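PDB 4TN0: UPF0141 protein yjdB from Campylobacter jejuni subsp. jejuni HB93-13, which probably transfers phosphoethanolamine to cell-surface targets through a zinc-binding, alkaline phosphatase-like periplasmic domain, and is required for polymyxin resistance and motility. Local coordinates for residues 45-50 / 254-259; 53-58 / 300-305; 202-207 / 219-224. One frame throughout, in Å; residues are numbered along the deposited sequence.

Interaction 1 of 3, residues 45-50 / 254-259; sequences FYTKKD and PAIFWS
Trp258 and Asp50 make the closer of two touches between the loop 45-50 and the strand 254-259; the other pairs Ile256 with Thr47. From its CB, Trp258 leaves the strand on the side facing the loop, and with CG anti to the backbone N (chi1 177°) the indole is carried out alongside the end of that loop. CG leads to CD1, which lies 3.7 Å from the backbone O of Asp50, near the indole plane and at the ring's edge. The next atom, NE1, is 3.9 Å from that same Asp50 O. Asp50 CB is farther from Trp258 CD1, at 4.5 Å, a loose approach. Beyond the loop, the Trp258 side chain packs on Met265 of helix 264-271 and Leu211 of helix 186-211.

One turn back in the loop, Thr47 OG1 approaches the tip of Ile256, its CD1, at 4.5 Å. The hydroxyl has its polar partner elsewhere, since OG1 is hydrogen-bonded to Asp201 OD1. Residues 45-49 have helical backbone angles, and Lys49 N bonds to Tyr46 O at 3.2 Å. On the side of this turn away from the strand, Phe45 CD2 sits over the centre of the Tyr46 ring.

Only 115 Å² is buried between the two segments. Chemically this is dispersion, plus a carbonyl oxygen facing the polarised edge of an indole, a weak attraction at most. The polar tie of Thr47 is to Asp201 of helix 186-211, while the strand offers the loop mainly an apolar surface.

Interaction 2 of 3, residues 53-58 / 300-305; sequences VFFDNF and YDLLNP
Leu302 reaches Phe55 and Phe58 from the tip of an Asx turn that overlaps a type I beta turn running from Asp301 to Asn304. Its partners belong to strand 53-59, near the margin of the large mixed sheet of this alkaline phosphatase-like fold, where the chain turns a corner at Asp56 and Asn57.

The apolar contacts come first, because they are all that joins the two segments. Leu302 divides its two methyls between the two rings. CD2 lies 4.3 Å from Phe55 CE2 and meets that ring obliquely. CD1 is likewise 4.3 Å from Phe58 CE2, but near the ring plane, at its edge. The two phenylalanines get there differently: the CB of Phe55 already points at the turn, whereas that of Phe58 does not, and its chi1 of -151° swings the ring end closer. Together the segments bury 121 Å². Leu276 of strand 276-277 touches the side chains of Leu302, Phe55 and Phe58, so the leucine is packed among several apolar neighbours.

The hydrogen bonds anchor and shape the turn and do not run between the two segments. Leu302 N donates to Thr284 OG1 of helix 281-288, tying the backbone at Leu302 to that helix, while Tyr300 O accepts from Asn280 ND2. Inside the turn, the bond from Asn304 N to Asp301 O is weak. Asp301 uses both carboxylate oxygens: OD1 is bonded to Tyr296 OH, and OD2 closes the Asx turn by accepting from Leu303 N at 3.1 Å, with an N-H...O angle of 147° and the donor 37° out of the carboxylate plane.

Interaction 3 of 3, residues 202-207 / 219-224; sequences YLLSEI and SSLFYL
Leu204 lays its two methyls against Tyr223, CD2 coming within 3.6 Å of the ring atom CD1 and CD1 resting over one face of the ring. The two side chains cross at about a right angle. Two residues earlier on the strand, Leu221 presses its CD2 against Leu204 CG at 4.1 Å, and also lies 4.0 Å from Leu204 O. Ile207, one helical turn further on, completes the layer, with CG2 reaching Leu221 CD1 at 4.1 Å.

Outside this first shell, the torsion of Tyr223 (chi1 159°, CG anti to the backbone N) directs its ring along the helix flank, and the OH is held by a hydrogen bond with Tyr33 OH. Val23 of strand 18-24 backs both Ile207 and Leu221, while Ile256 touches Leu204 and Tyr223.

All this is the packing of an alpha/beta layer. The axes of helix segment 202-207 and strand segment 219-224 run nearly antiparallel, at 164°, and 10.0 Å apart. Helix 186-211 thus covers one face of the mixed sheet, over strand 218-224, which lies between parallel strand 18-24 and antiparallel strand 252-259.

Strand 252-259 joins the three contacts. It pairs with strand 218-224 of interaction 3 (Trp258 O to Leu221 N, 2.7 Å) and with strand 53-59 of interaction 2 (Phe257 N to Val53 O, 2.9 Å). Interactions 1 and 3, with centres 7 Å apart, share the sheet face under helix 186-211; interaction 2 lies on the opposite face, where Leu302 CD1 meets Phe222 CZ at 3.6 Å. The zinc ion, bound by Glu26, phosphothreonine 65, Asp226 and His227, lies about 11 Å from the side chain of Tyr223, and Asp226 and His227 come two and three residues after the end of strand 218-224. Interaction 3 therefore packs the strand that leads into the metal site.

Interaction 1 of 3, residues 45-50 / 254-259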
loop_
_atom_site.group_PDB
_atom_site.type_symbol
_atom_site.label_atom_id
_atom_site.label_comp_id
_atom_site.label_asym_id
_atom_site.label_seq_id
_atom_site.Cartn_x
_atom_site.Cartn_y
_atom_site.Cartn_z
ATOM N N PHE A 45 8.240 8.418 12.471
ATOM C CA PHE A 45 8.275 9.745 13.079
ATOM C C PHE A 45 7.163 10.697 12.603
ATOM O O PHE A 45 6.606 11.447 13.400
ATOM C CB PHE A 45 9.634 10.364 12.798
ATOM C CG PHE A 45 9.786 11.759 13.301
ATOM C CD1 PHE A 45 10.080 11.993 14.635
ATOM C CD2 PHE A 45 9.649 12.840 12.442
ATOM C CE1 PHE A 45 10.238 13.282 15.107
ATOM C CE2 PHE A 45 9.799 14.135 12.909
ATOM C CZ PHE A 45 10.093 14.354 14.246
ATOM N N TYR A 46 6.836 10.665 11.315
ATOM C CA TYR A 46 5.884 11.628 10.769
ATOM C C TYR A 46 4.406 11.259 10.930
ATOM O O TYR A 46 3.612 12.085 11.390
ATOM C CB TYR A 46 6.196 11.864 9.298
ATOM C CG TYR A 46 7.534 12.515 9.111
ATOM C CD1 TYR A 46 8.674 11.753 8.888
ATOM C CD2 TYR A 46 7.671 13.896 9.196
ATOM C CE1 TYR A 46 9.909 12.351 8.732
ATOM C CE2 TYR A 46 8.906 14.511 9.035
ATOM C CZ TYR A 46 10.024 13.736 8.806
ATOM O OH TYR A 46 11.258 14.336 8.651
ATOM N N THR A 47 4.028 10.043 10.541
ATOM C CA THR A 47 2.628 9.632 10.654
ATOM C C THR A 47 2.254 9.323 12.112
ATOM O O THR A 47 1.069 9.192 12.427
ATOM C CB THR A 47 2.274 8.426 9.734
ATOM O OG1 THR A 47 3.145 7.329 9.992
ATOM C CG2 THR A 47 2.396 8.813 8.273
ATOM N N LYS A 48 3.244 9.201 13.000
ATOM C CA LYS A 48 2.934 9.087 14.431
ATOM C C LYS A 48 2.219 10.343 14.919
ATOM O O LYS A 48 1.384 10.285 15.817
ATOM C CB LYS A 48 4.187 8.863 15.288
ATOM C CG LYS A 48 4.517 7.411 15.598
ATOM C CD LYS A 48 5.856 7.287 16.365
ATOM C CE LYS A 48 6.158 5.845 16.758
ATOM N NZ LYS A 48 7.373 5.702 17.623
ATOM N N LYS A 49 2.571 11.482 14.329
ATOM C CA LYS A 49 1.995 12.764 14.715
ATOM C C LYS A 49 0.571 12.935 14.183
ATOM O O LYS A 49 -0.150 13.837 14.603
ATOM C CB LYS A 49 2.906 13.903 14.253
ATOM C CG LYS A 49 4.269 13.816 14.944
ATOM C CD LYS A 49 5.220 14.943 14.594
ATOM C CE LYS A 49 6.611 14.687 15.201
ATOM N NZ LYS A 49 7.472 15.913 15.260
ATOM N N ASP A 50 0.157 12.056 13.279
ATOM C CA ASP A 50 -1.191 12.130 12.744
ATOM C C ASP A 50 -2.049 11.030 13.352
ATOM O O ASP A 50 -3.197 10.832 12.945
ATOM C CB ASP A 50 -1.168 12.014 11.219
ATOM C CG ASP A 50 -0.445 13.174 10.560
ATOM O OD1 ASP A 50 -0.714 14.331 10.942
ATOM O OD2 ASP A 50 0.392 12.934 9.662
ATOM N N PRO A 254 3.588 -3.763 6.589
ATOM C CA PRO A 254 2.833 -2.705 7.250
ATOM C C PRO A 254 1.522 -2.411 6.523
ATOM O O PRO A 254 1.430 -2.523 5.296
ATOM C CB PRO A 254 3.774 -1.507 7.148
ATOM C CG PRO A 254 4.446 -1.732 5.843
ATOM C CD PRO A 254 4.734 -3.206 5.847
ATOM N N ALA A 255 0.512 -2.033 7.292
ATOM C CA ALA A 255 -0.676 -1.431 6.727
ATOM C C ALA A 255 -1.051 -0.272 7.633
ATOM O O ALA A 255 -1.019 -0.398 8.869
ATOM C CB ALA A 255 -1.807 -2.439 6.598
ATOM N N ILE A 256 -1.340 0.866 7.009
ATOM C CA ILE A 256 -1.619 2.109 7.719
ATOM C C ILE A 256 -2.895 2.766 7.190
ATOM O O ILE A 256 -3.047 2.943 5.976
ATOM C CB ILE A 256 -0.449 3.104 7.582
ATOM C CG1 ILE A 256 0.759 2.641 8.395
ATOM C CG2 ILE A 256 -0.864 4.514 7.999
ATOM C CD1 ILE A 256 2.038 3.449 8.073
ATOM N N PHE A 257 -3.788 3.157 8.100
ATOM C CA PHE A 257 -5.017 3.848 7.697
ATOM C C PHE A 257 -5.193 5.184 8.391
ATOM O O PHE A 257 -4.898 5.340 9.580
ATOM C CB PHE A 257 -6.261 2.991 7.975
ATOM C CG PHE A 257 -7.563 3.684 7.632
ATOM C CD1 PHE A 257 -7.958 3.839 6.309
ATOM C CD2 PHE A 257 -8.384 4.191 8.631
ATOM C CE1 PHE A 257 -9.138 4.479 5.994
ATOM C CE2 PHE A 257 -9.569 4.831 8.317
ATOM C CZ PHE A 257 -9.946 4.972 6.999
ATOM N N TRP A 258 -5.665 6.155 7.626
ATOM C CA TRP A 258 -6.044 7.431 8.200
ATOM C C TRP A 258 -7.303 7.954 7.523
ATOM O O TRP A 258 -7.500 7.770 6.320
ATOM C CB TRP A 258 -4.910 8.450 8.072
ATOM C CG TRP A 258 -5.276 9.802 8.588
ATOM C CD1 TRP A 258 -5.072 10.274 9.850
ATOM C CD2 TRP A 258 -5.894 10.866 7.859
ATOM N NE1 TRP A 258 -5.534 11.560 9.957
ATOM C CE2 TRP A 258 -6.042 11.949 8.746
ATOM C CE3 TRP A 258 -6.345 11.008 6.543
ATOM C CZ2 TRP A 258 -6.616 13.156 8.361
ATOM C CZ3 TRP A 258 -6.913 12.207 6.161
ATOM C CH2 TRP A 258 -7.045 13.265 7.067
ATOM N N SER A 259 -8.138 8.639 8.296
ATOM C CA SER A 259 -9.323 9.280 7.751
ATOM C C SER A 259 -9.659 10.490 8.588
ATOM O O SER A 259 -9.335 10.533 9.777
ATOM C CB SER A 259 -10.507 8.318 7.724
ATOM O OG SER A 259 -11.597 8.897 7.040
#

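Interaction 2 of 3, residues 53-58 / 300-305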
loop_
_atom_site.group_PDB
_atom_site.type_symbol
_atom_site.label_atom_id
_atom_site.label_comp_id
_atom_site.label_asym_id
_atom_site.label_seq_id
_atom_site.Cartn_x
_atom_site.Cartn_y
_atom_site.Cartn_z
ATOM N N VAL A 53 -3.688 4.724 12.140
ATOM C CA VAL A 53 -3.909 3.362 12.630
ATOM C C VAL A 53 -2.953 2.398 11.928
ATOM O O VAL A 53 -2.846 2.410 10.697
ATOM C CB VAL A 53 -5.368 2.891 12.405
ATOM C CG1 VAL A 53 -5.534 1.448 12.826
ATOM C CG2 VAL A 53 -6.336 3.764 13.171
ATOM N N PHE A 54 -2.265 1.569 12.714
ATOM C CA PHE A 54 -1.299 0.615 12.181
ATOM C C PHE A 54 -1.690 -0.835 12.435
ATOM O O PHE A 54 -1.777 -1.279 13.583
ATOM C CB PHE A 54 0.089 0.886 12.770
ATOM C CG PHE A 54 1.136 -0.115 12.356
ATOM C CD1 PHE A 54 1.757 -0.027 11.120
ATOM C CD2 PHE A 54 1.501 -1.137 13.206
ATOM C CE1 PHE A 54 2.733 -0.944 10.745
ATOM C CE2 PHE A 54 2.466 -2.061 12.831
ATOM C CZ PHE A 54 3.081 -1.962 11.600
ATOM N N PHE A 55 -1.871 -1.575 11.348
ATOM C CA PHE A 55 -2.184 -2.991 11.412
ATOM C C PHE A 55 -0.920 -3.812 11.676
ATOM O O PHE A 55 -0.036 -3.919 10.821
ATOM C CB PHE A 55 -2.846 -3.416 10.111
ATOM C CG PHE A 55 -4.174 -2.768 9.886
ATOM C CD1 PHE A 55 -4.252 -1.458 9.449
ATOM C CD2 PHE A 55 -5.351 -3.460 10.132
ATOM C CE1 PHE A 55 -5.477 -0.851 9.253
ATOM C CE2 PHE A 55 -6.572 -2.855 9.935
ATOM C CZ PHE A 55 -6.631 -1.556 9.494
ATOM N N ASP A 56 -0.833 -4.406 12.857
ATOM C CA ASP A 56 0.424 -5.028 13.244
ATOM C C ASP A 56 0.480 -6.506 12.906
ATOM O O ASP A 56 1.467 -7.161 13.191
ATOM C CB ASP A 56 0.683 -4.818 14.739
ATOM C CG ASP A 56 -0.532 -5.106 15.587
ATOM O OD1 ASP A 56 -0.898 -6.298 15.715
ATOM O OD2 ASP A 56 -1.129 -4.130 16.109
ATOM N N ASN A 57 -0.564 -7.019 12.271
ATOM C CA ASN A 57 -0.635 -8.438 11.936
ATOM C C ASN A 57 -1.134 -8.670 10.505
ATOM O O ASN A 57 -1.972 -9.516 10.248
ATOM C CB ASN A 57 -1.535 -9.149 12.949
ATOM C CG ASN A 57 -1.357 -10.660 12.933
ATOM O OD1 ASN A 57 -0.343 -11.179 12.458
ATOM N ND2 ASN A 57 -2.349 -11.375 13.453
ATOM N N PHE A 58 -0.562 -7.916 9.578
ATOM C CA PHE A 58 -1.003 -7.836 8.197
ATOM C C PHE A 58 -0.016 -8.578 7.301
ATOM O O PHE A 58 1.195 -8.339 7.380
ATOM C CB PHE A 58 -1.092 -6.365 7.796
ATOM C CG PHE A 58 -2.106 -6.068 6.741
ATOM C CD1 PHE A 58 -1.760 -6.079 5.405
ATOM C CD2 PHE A 58 -3.402 -5.726 7.089
ATOM C CE1 PHE A 58 -2.697 -5.780 4.432
ATOM C CE2 PHE A 58 -4.341 -5.425 6.120
ATOM C CZ PHE A 58 -3.994 -5.457 4.796
ATOM N N TYR A 300 -14.722 -9.139 5.218
ATOM C CA TYR A 300 -13.377 -8.880 4.731
ATOM C C TYR A 300 -13.110 -7.383 4.506
ATOM O O TYR A 300 -11.998 -6.997 4.124
ATOM C CB TYR A 300 -13.135 -9.655 3.434
ATOM C CG TYR A 300 -12.554 -11.033 3.649
ATOM C CD1 TYR A 300 -13.248 -12.170 3.252
ATOM C CD2 TYR A 300 -11.312 -11.198 4.259
ATOM C CE1 TYR A 300 -12.716 -13.430 3.448
ATOM C CE2 TYR A 300 -10.775 -12.451 4.459
ATOM C CZ TYR A 300 -11.475 -13.563 4.048
ATOM O OH TYR A 300 -10.938 -14.812 4.252
ATOM N N ASP A 301 -14.124 -6.550 4.736
ATOM C CA ASP A 301 -13.986 -5.097 4.618
ATOM C C ASP A 301 -13.410 -4.546 5.927
ATOM O O ASP A 301 -14.029 -4.676 6.981
ATOM C CB ASP A 301 -15.343 -4.469 4.289
ATOM C CG ASP A 301 -15.257 -2.993 3.909
ATOM O OD1 ASP A 301 -16.194 -2.532 3.221
ATOM O OD2 ASP A 301 -14.285 -2.289 4.278
ATOM N N LEU A 302 -12.215 -3.957 5.864
ATOM C CA LEU A 302 -11.530 -3.466 7.061
ATOM C C LEU A 302 -12.328 -2.380 7.775
ATOM O O LEU A 302 -12.248 -2.245 8.996
ATOM C CB LEU A 302 -10.133 -2.942 6.711
ATOM C CG LEU A 302 -9.144 -3.905 6.039
ATOM C CD1 LEU A 302 -7.896 -3.131 5.583
ATOM C CD2 LEU A 302 -8.768 -5.079 6.950
ATOM N N LEU A 303 -13.087 -1.603 7.011
ATOM C CA LEU A 303 -13.891 -0.520 7.570
ATOM C C LEU A 303 -15.387 -0.883 7.721
ATOM O O LEU A 303 -16.267 -0.055 7.481
ATOM C CB LEU A 303 -13.728 0.727 6.712
ATOM C CG LEU A 303 -12.264 1.144 6.595
ATOM C CD1 LEU A 303 -12.115 2.348 5.701
ATOM C CD2 LEU A 303 -11.667 1.401 7.968
ATOM N N ASN A 304 -15.659 -2.126 8.119
ATOM C CA ASN A 304 -17.021 -2.631 8.287
ATOM C C ASN A 304 -17.087 -3.483 9.543
ATOM O O ASN A 304 -16.274 -4.393 9.728
ATOM C CB ASN A 304 -17.483 -3.440 7.062
ATOM C CG ASN A 304 -18.925 -3.989 7.205
ATOM O OD1 ASN A 304 -19.258 -4.679 8.174
ATOM N ND2 ASN A 304 -19.767 -3.696 6.220
ATOM N N PRO A 305 -18.073 -3.201 10.410
ATOM C CA PRO A 305 -18.166 -3.826 11.734
ATOM C C PRO A 305 -18.229 -5.354 11.711
ATOM O O PRO A 305 -17.868 -5.978 12.705
ATOM C CB PRO A 305 -19.472 -3.252 12.290
ATOM C CG PRO A 305 -19.648 -1.948 11.569
ATOM C CD PRO A 305 -19.168 -2.241 10.181
#

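Interaction 3 of 3, residues 202-207 / 219-224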
loop_
_atom_site.group_PDB
_atom_site.type_symbol
_atom_site.label_atom_id
_atom_site.label_comp_id
_atom_site.label_asym_id
_atom_site.label_seq_id
_atom_site.Cartn_x
_atom_site.Cartn_y
_atom_site.Cartn_z
ATOM N N TYR A 202 7.213 10.066 5.735
ATOM C CA TYR A 202 7.045 11.504 5.515
ATOM C C TYR A 202 6.056 11.793 4.398
ATOM O O TYR A 202 5.173 12.644 4.534
ATOM C CB TYR A 202 8.401 12.152 5.201
ATOM C CG TYR A 202 8.343 13.532 4.562
ATOM C CD1 TYR A 202 8.464 13.687 3.185
ATOM C CD2 TYR A 202 8.189 14.676 5.336
ATOM C CE1 TYR A 202 8.415 14.939 2.598
ATOM C CE2 TYR A 202 8.133 15.931 4.760
ATOM C CZ TYR A 202 8.248 16.061 3.392
ATOM O OH TYR A 202 8.215 17.319 2.816
ATOM N N LEU A 203 6.216 11.086 3.288
ATOM C CA LEU A 203 5.342 11.264 2.141
ATOM C C LEU A 203 3.897 10.921 2.489
ATOM O O LEU A 203 2.953 11.522 1.950
ATOM C CB LEU A 203 5.817 10.413 0.983
ATOM C CG LEU A 203 7.111 10.851 0.317
ATOM C CD1 LEU A 203 7.328 9.986 -0.890
ATOM C CD2 LEU A 203 7.082 12.342 -0.068
ATOM N N LEU A 204 3.717 9.936 3.363
ATOM C CA LEU A 204 2.372 9.632 3.838
ATOM C C LEU A 204 1.791 10.823 4.580
ATOM O O LEU A 204 0.673 11.237 4.291
ATOM C CB LEU A 204 2.359 8.377 4.725
ATOM C CG LEU A 204 2.081 7.029 4.048
ATOM C CD1 LEU A 204 2.934 6.767 2.829
ATOM C CD2 LEU A 204 2.136 5.877 5.054
ATOM N N SER A 205 2.547 11.412 5.496
ATOM C CA SER A 205 1.979 12.510 6.266
ATOM C C SER A 205 1.786 13.755 5.385
ATOM O O SER A 205 0.895 14.552 5.649
ATOM C CB SER A 205 2.826 12.809 7.510
ATOM O OG SER A 205 3.984 13.543 7.193
ATOM N N GLU A 206 2.590 13.914 4.337
ATOM C CA GLU A 206 2.358 14.971 3.347
ATOM C C GLU A 206 1.057 14.740 2.592
ATOM O O GLU A 206 0.383 15.690 2.191
ATOM C CB GLU A 206 3.520 15.069 2.365
ATOM C CG GLU A 206 4.757 15.742 2.951
ATOM C CD GLU A 206 4.553 17.215 3.301
ATOM O OE1 GLU A 206 4.365 18.018 2.363
ATOM O OE2 GLU A 206 4.607 17.566 4.505
ATOM N N ILE A 207 0.722 13.474 2.373
ATOM C CA ILE A 207 -0.541 13.124 1.733
ATOM C C ILE A 207 -1.697 13.473 2.665
ATOM O O ILE A 207 -2.657 14.111 2.253
ATOM C CB ILE A 207 -0.578 11.629 1.351
ATOM C CG1 ILE A 207 0.205 11.417 0.056
ATOM C CG2 ILE A 207 -2.027 11.125 1.169
ATOM C CD1 ILE A 207 0.476 9.966 -0.245
ATOM N N SER A 219 -12.270 12.095 3.510
ATOM C CA SER A 219 -11.007 11.640 2.936
ATOM C C SER A 219 -10.386 10.521 3.753
ATOM O O SER A 219 -10.385 10.544 4.991
ATOM C CB SER A 219 -10.020 12.803 2.823
ATOM O OG SER A 219 -10.500 13.793 1.925
ATOM N N SER A 220 -9.854 9.535 3.045
ATOM C CA SER A 220 -9.119 8.463 3.692
ATOM C C SER A 220 -7.808 8.155 2.973
ATOM O O SER A 220 -7.715 8.264 1.739
ATOM C CB SER A 220 -9.979 7.210 3.770
ATOM O OG SER A 220 -11.152 7.470 4.515
ATOM N N LEU A 221 -6.795 7.801 3.762
ATOM C CA LEU A 221 -5.555 7.239 3.244
ATOM C C LEU A 221 -5.406 5.780 3.676
ATOM O O LEU A 221 -5.507 5.453 4.872
ATOM C CB LEU A 221 -4.350 8.052 3.710
ATOM C CG LEU A 221 -2.982 7.384 3.511
ATOM C CD1 LEU A 221 -2.680 7.195 2.038
ATOM C CD2 LEU A 221 -1.886 8.214 4.173
ATOM N N PHE A 222 -5.187 4.899 2.701
ATOM C CA PHE A 222 -4.814 3.529 3.015
ATOM C C PHE A 222 -3.507 3.190 2.319
ATOM O O PHE A 222 -3.385 3.337 1.088
ATOM C CB PHE A 222 -5.902 2.519 2.624
ATOM C CG PHE A 222 -5.642 1.137 3.159
ATOM C CD1 PHE A 222 -5.457 0.938 4.514
ATOM C CD2 PHE A 222 -5.553 0.051 2.311
ATOM C CE1 PHE A 222 -5.184 -0.320 5.016
ATOM C CE2 PHE A 222 -5.301 -1.195 2.798
ATOM C CZ PHE A 222 -5.114 -1.390 4.159
ATOM N N TYR A 223 -2.525 2.793 3.134
ATOM C CA TYR A 223 -1.188 2.423 2.663
ATOM C C TYR A 223 -0.841 0.987 3.042
ATOM O O TYR A 223 -0.988 0.596 4.206
ATOM C CB TYR A 223 -0.130 3.375 3.238
ATOM C CG TYR A 223 1.294 2.822 3.255
ATOM C CD1 TYR A 223 1.853 2.335 4.431
ATOM C CD2 TYR A 223 2.083 2.803 2.102
ATOM C CE1 TYR A 223 3.140 1.839 4.465
ATOM C CE2 TYR A 223 3.391 2.287 2.131
ATOM C CZ TYR A 223 3.907 1.816 3.322
ATOM O OH TYR A 223 5.183 1.302 3.393
ATOM N N LEU A 224 -0.372 0.211 2.069
ATOM C CA LEU A 224 0.191 -1.114 2.365
ATOM C C LEU A 224 1.325 -1.454 1.402
ATOM O O LEU A 224 1.376 -0.963 0.271
ATOM C CB LEU A 224 -0.868 -2.226 2.308
ATOM C CG LEU A 224 -1.505 -2.635 0.981
ATOM C CD1 LEU A 224 -2.374 -3.868 1.210
ATOM C CD2 LEU A 224 -2.321 -1.516 0.338
#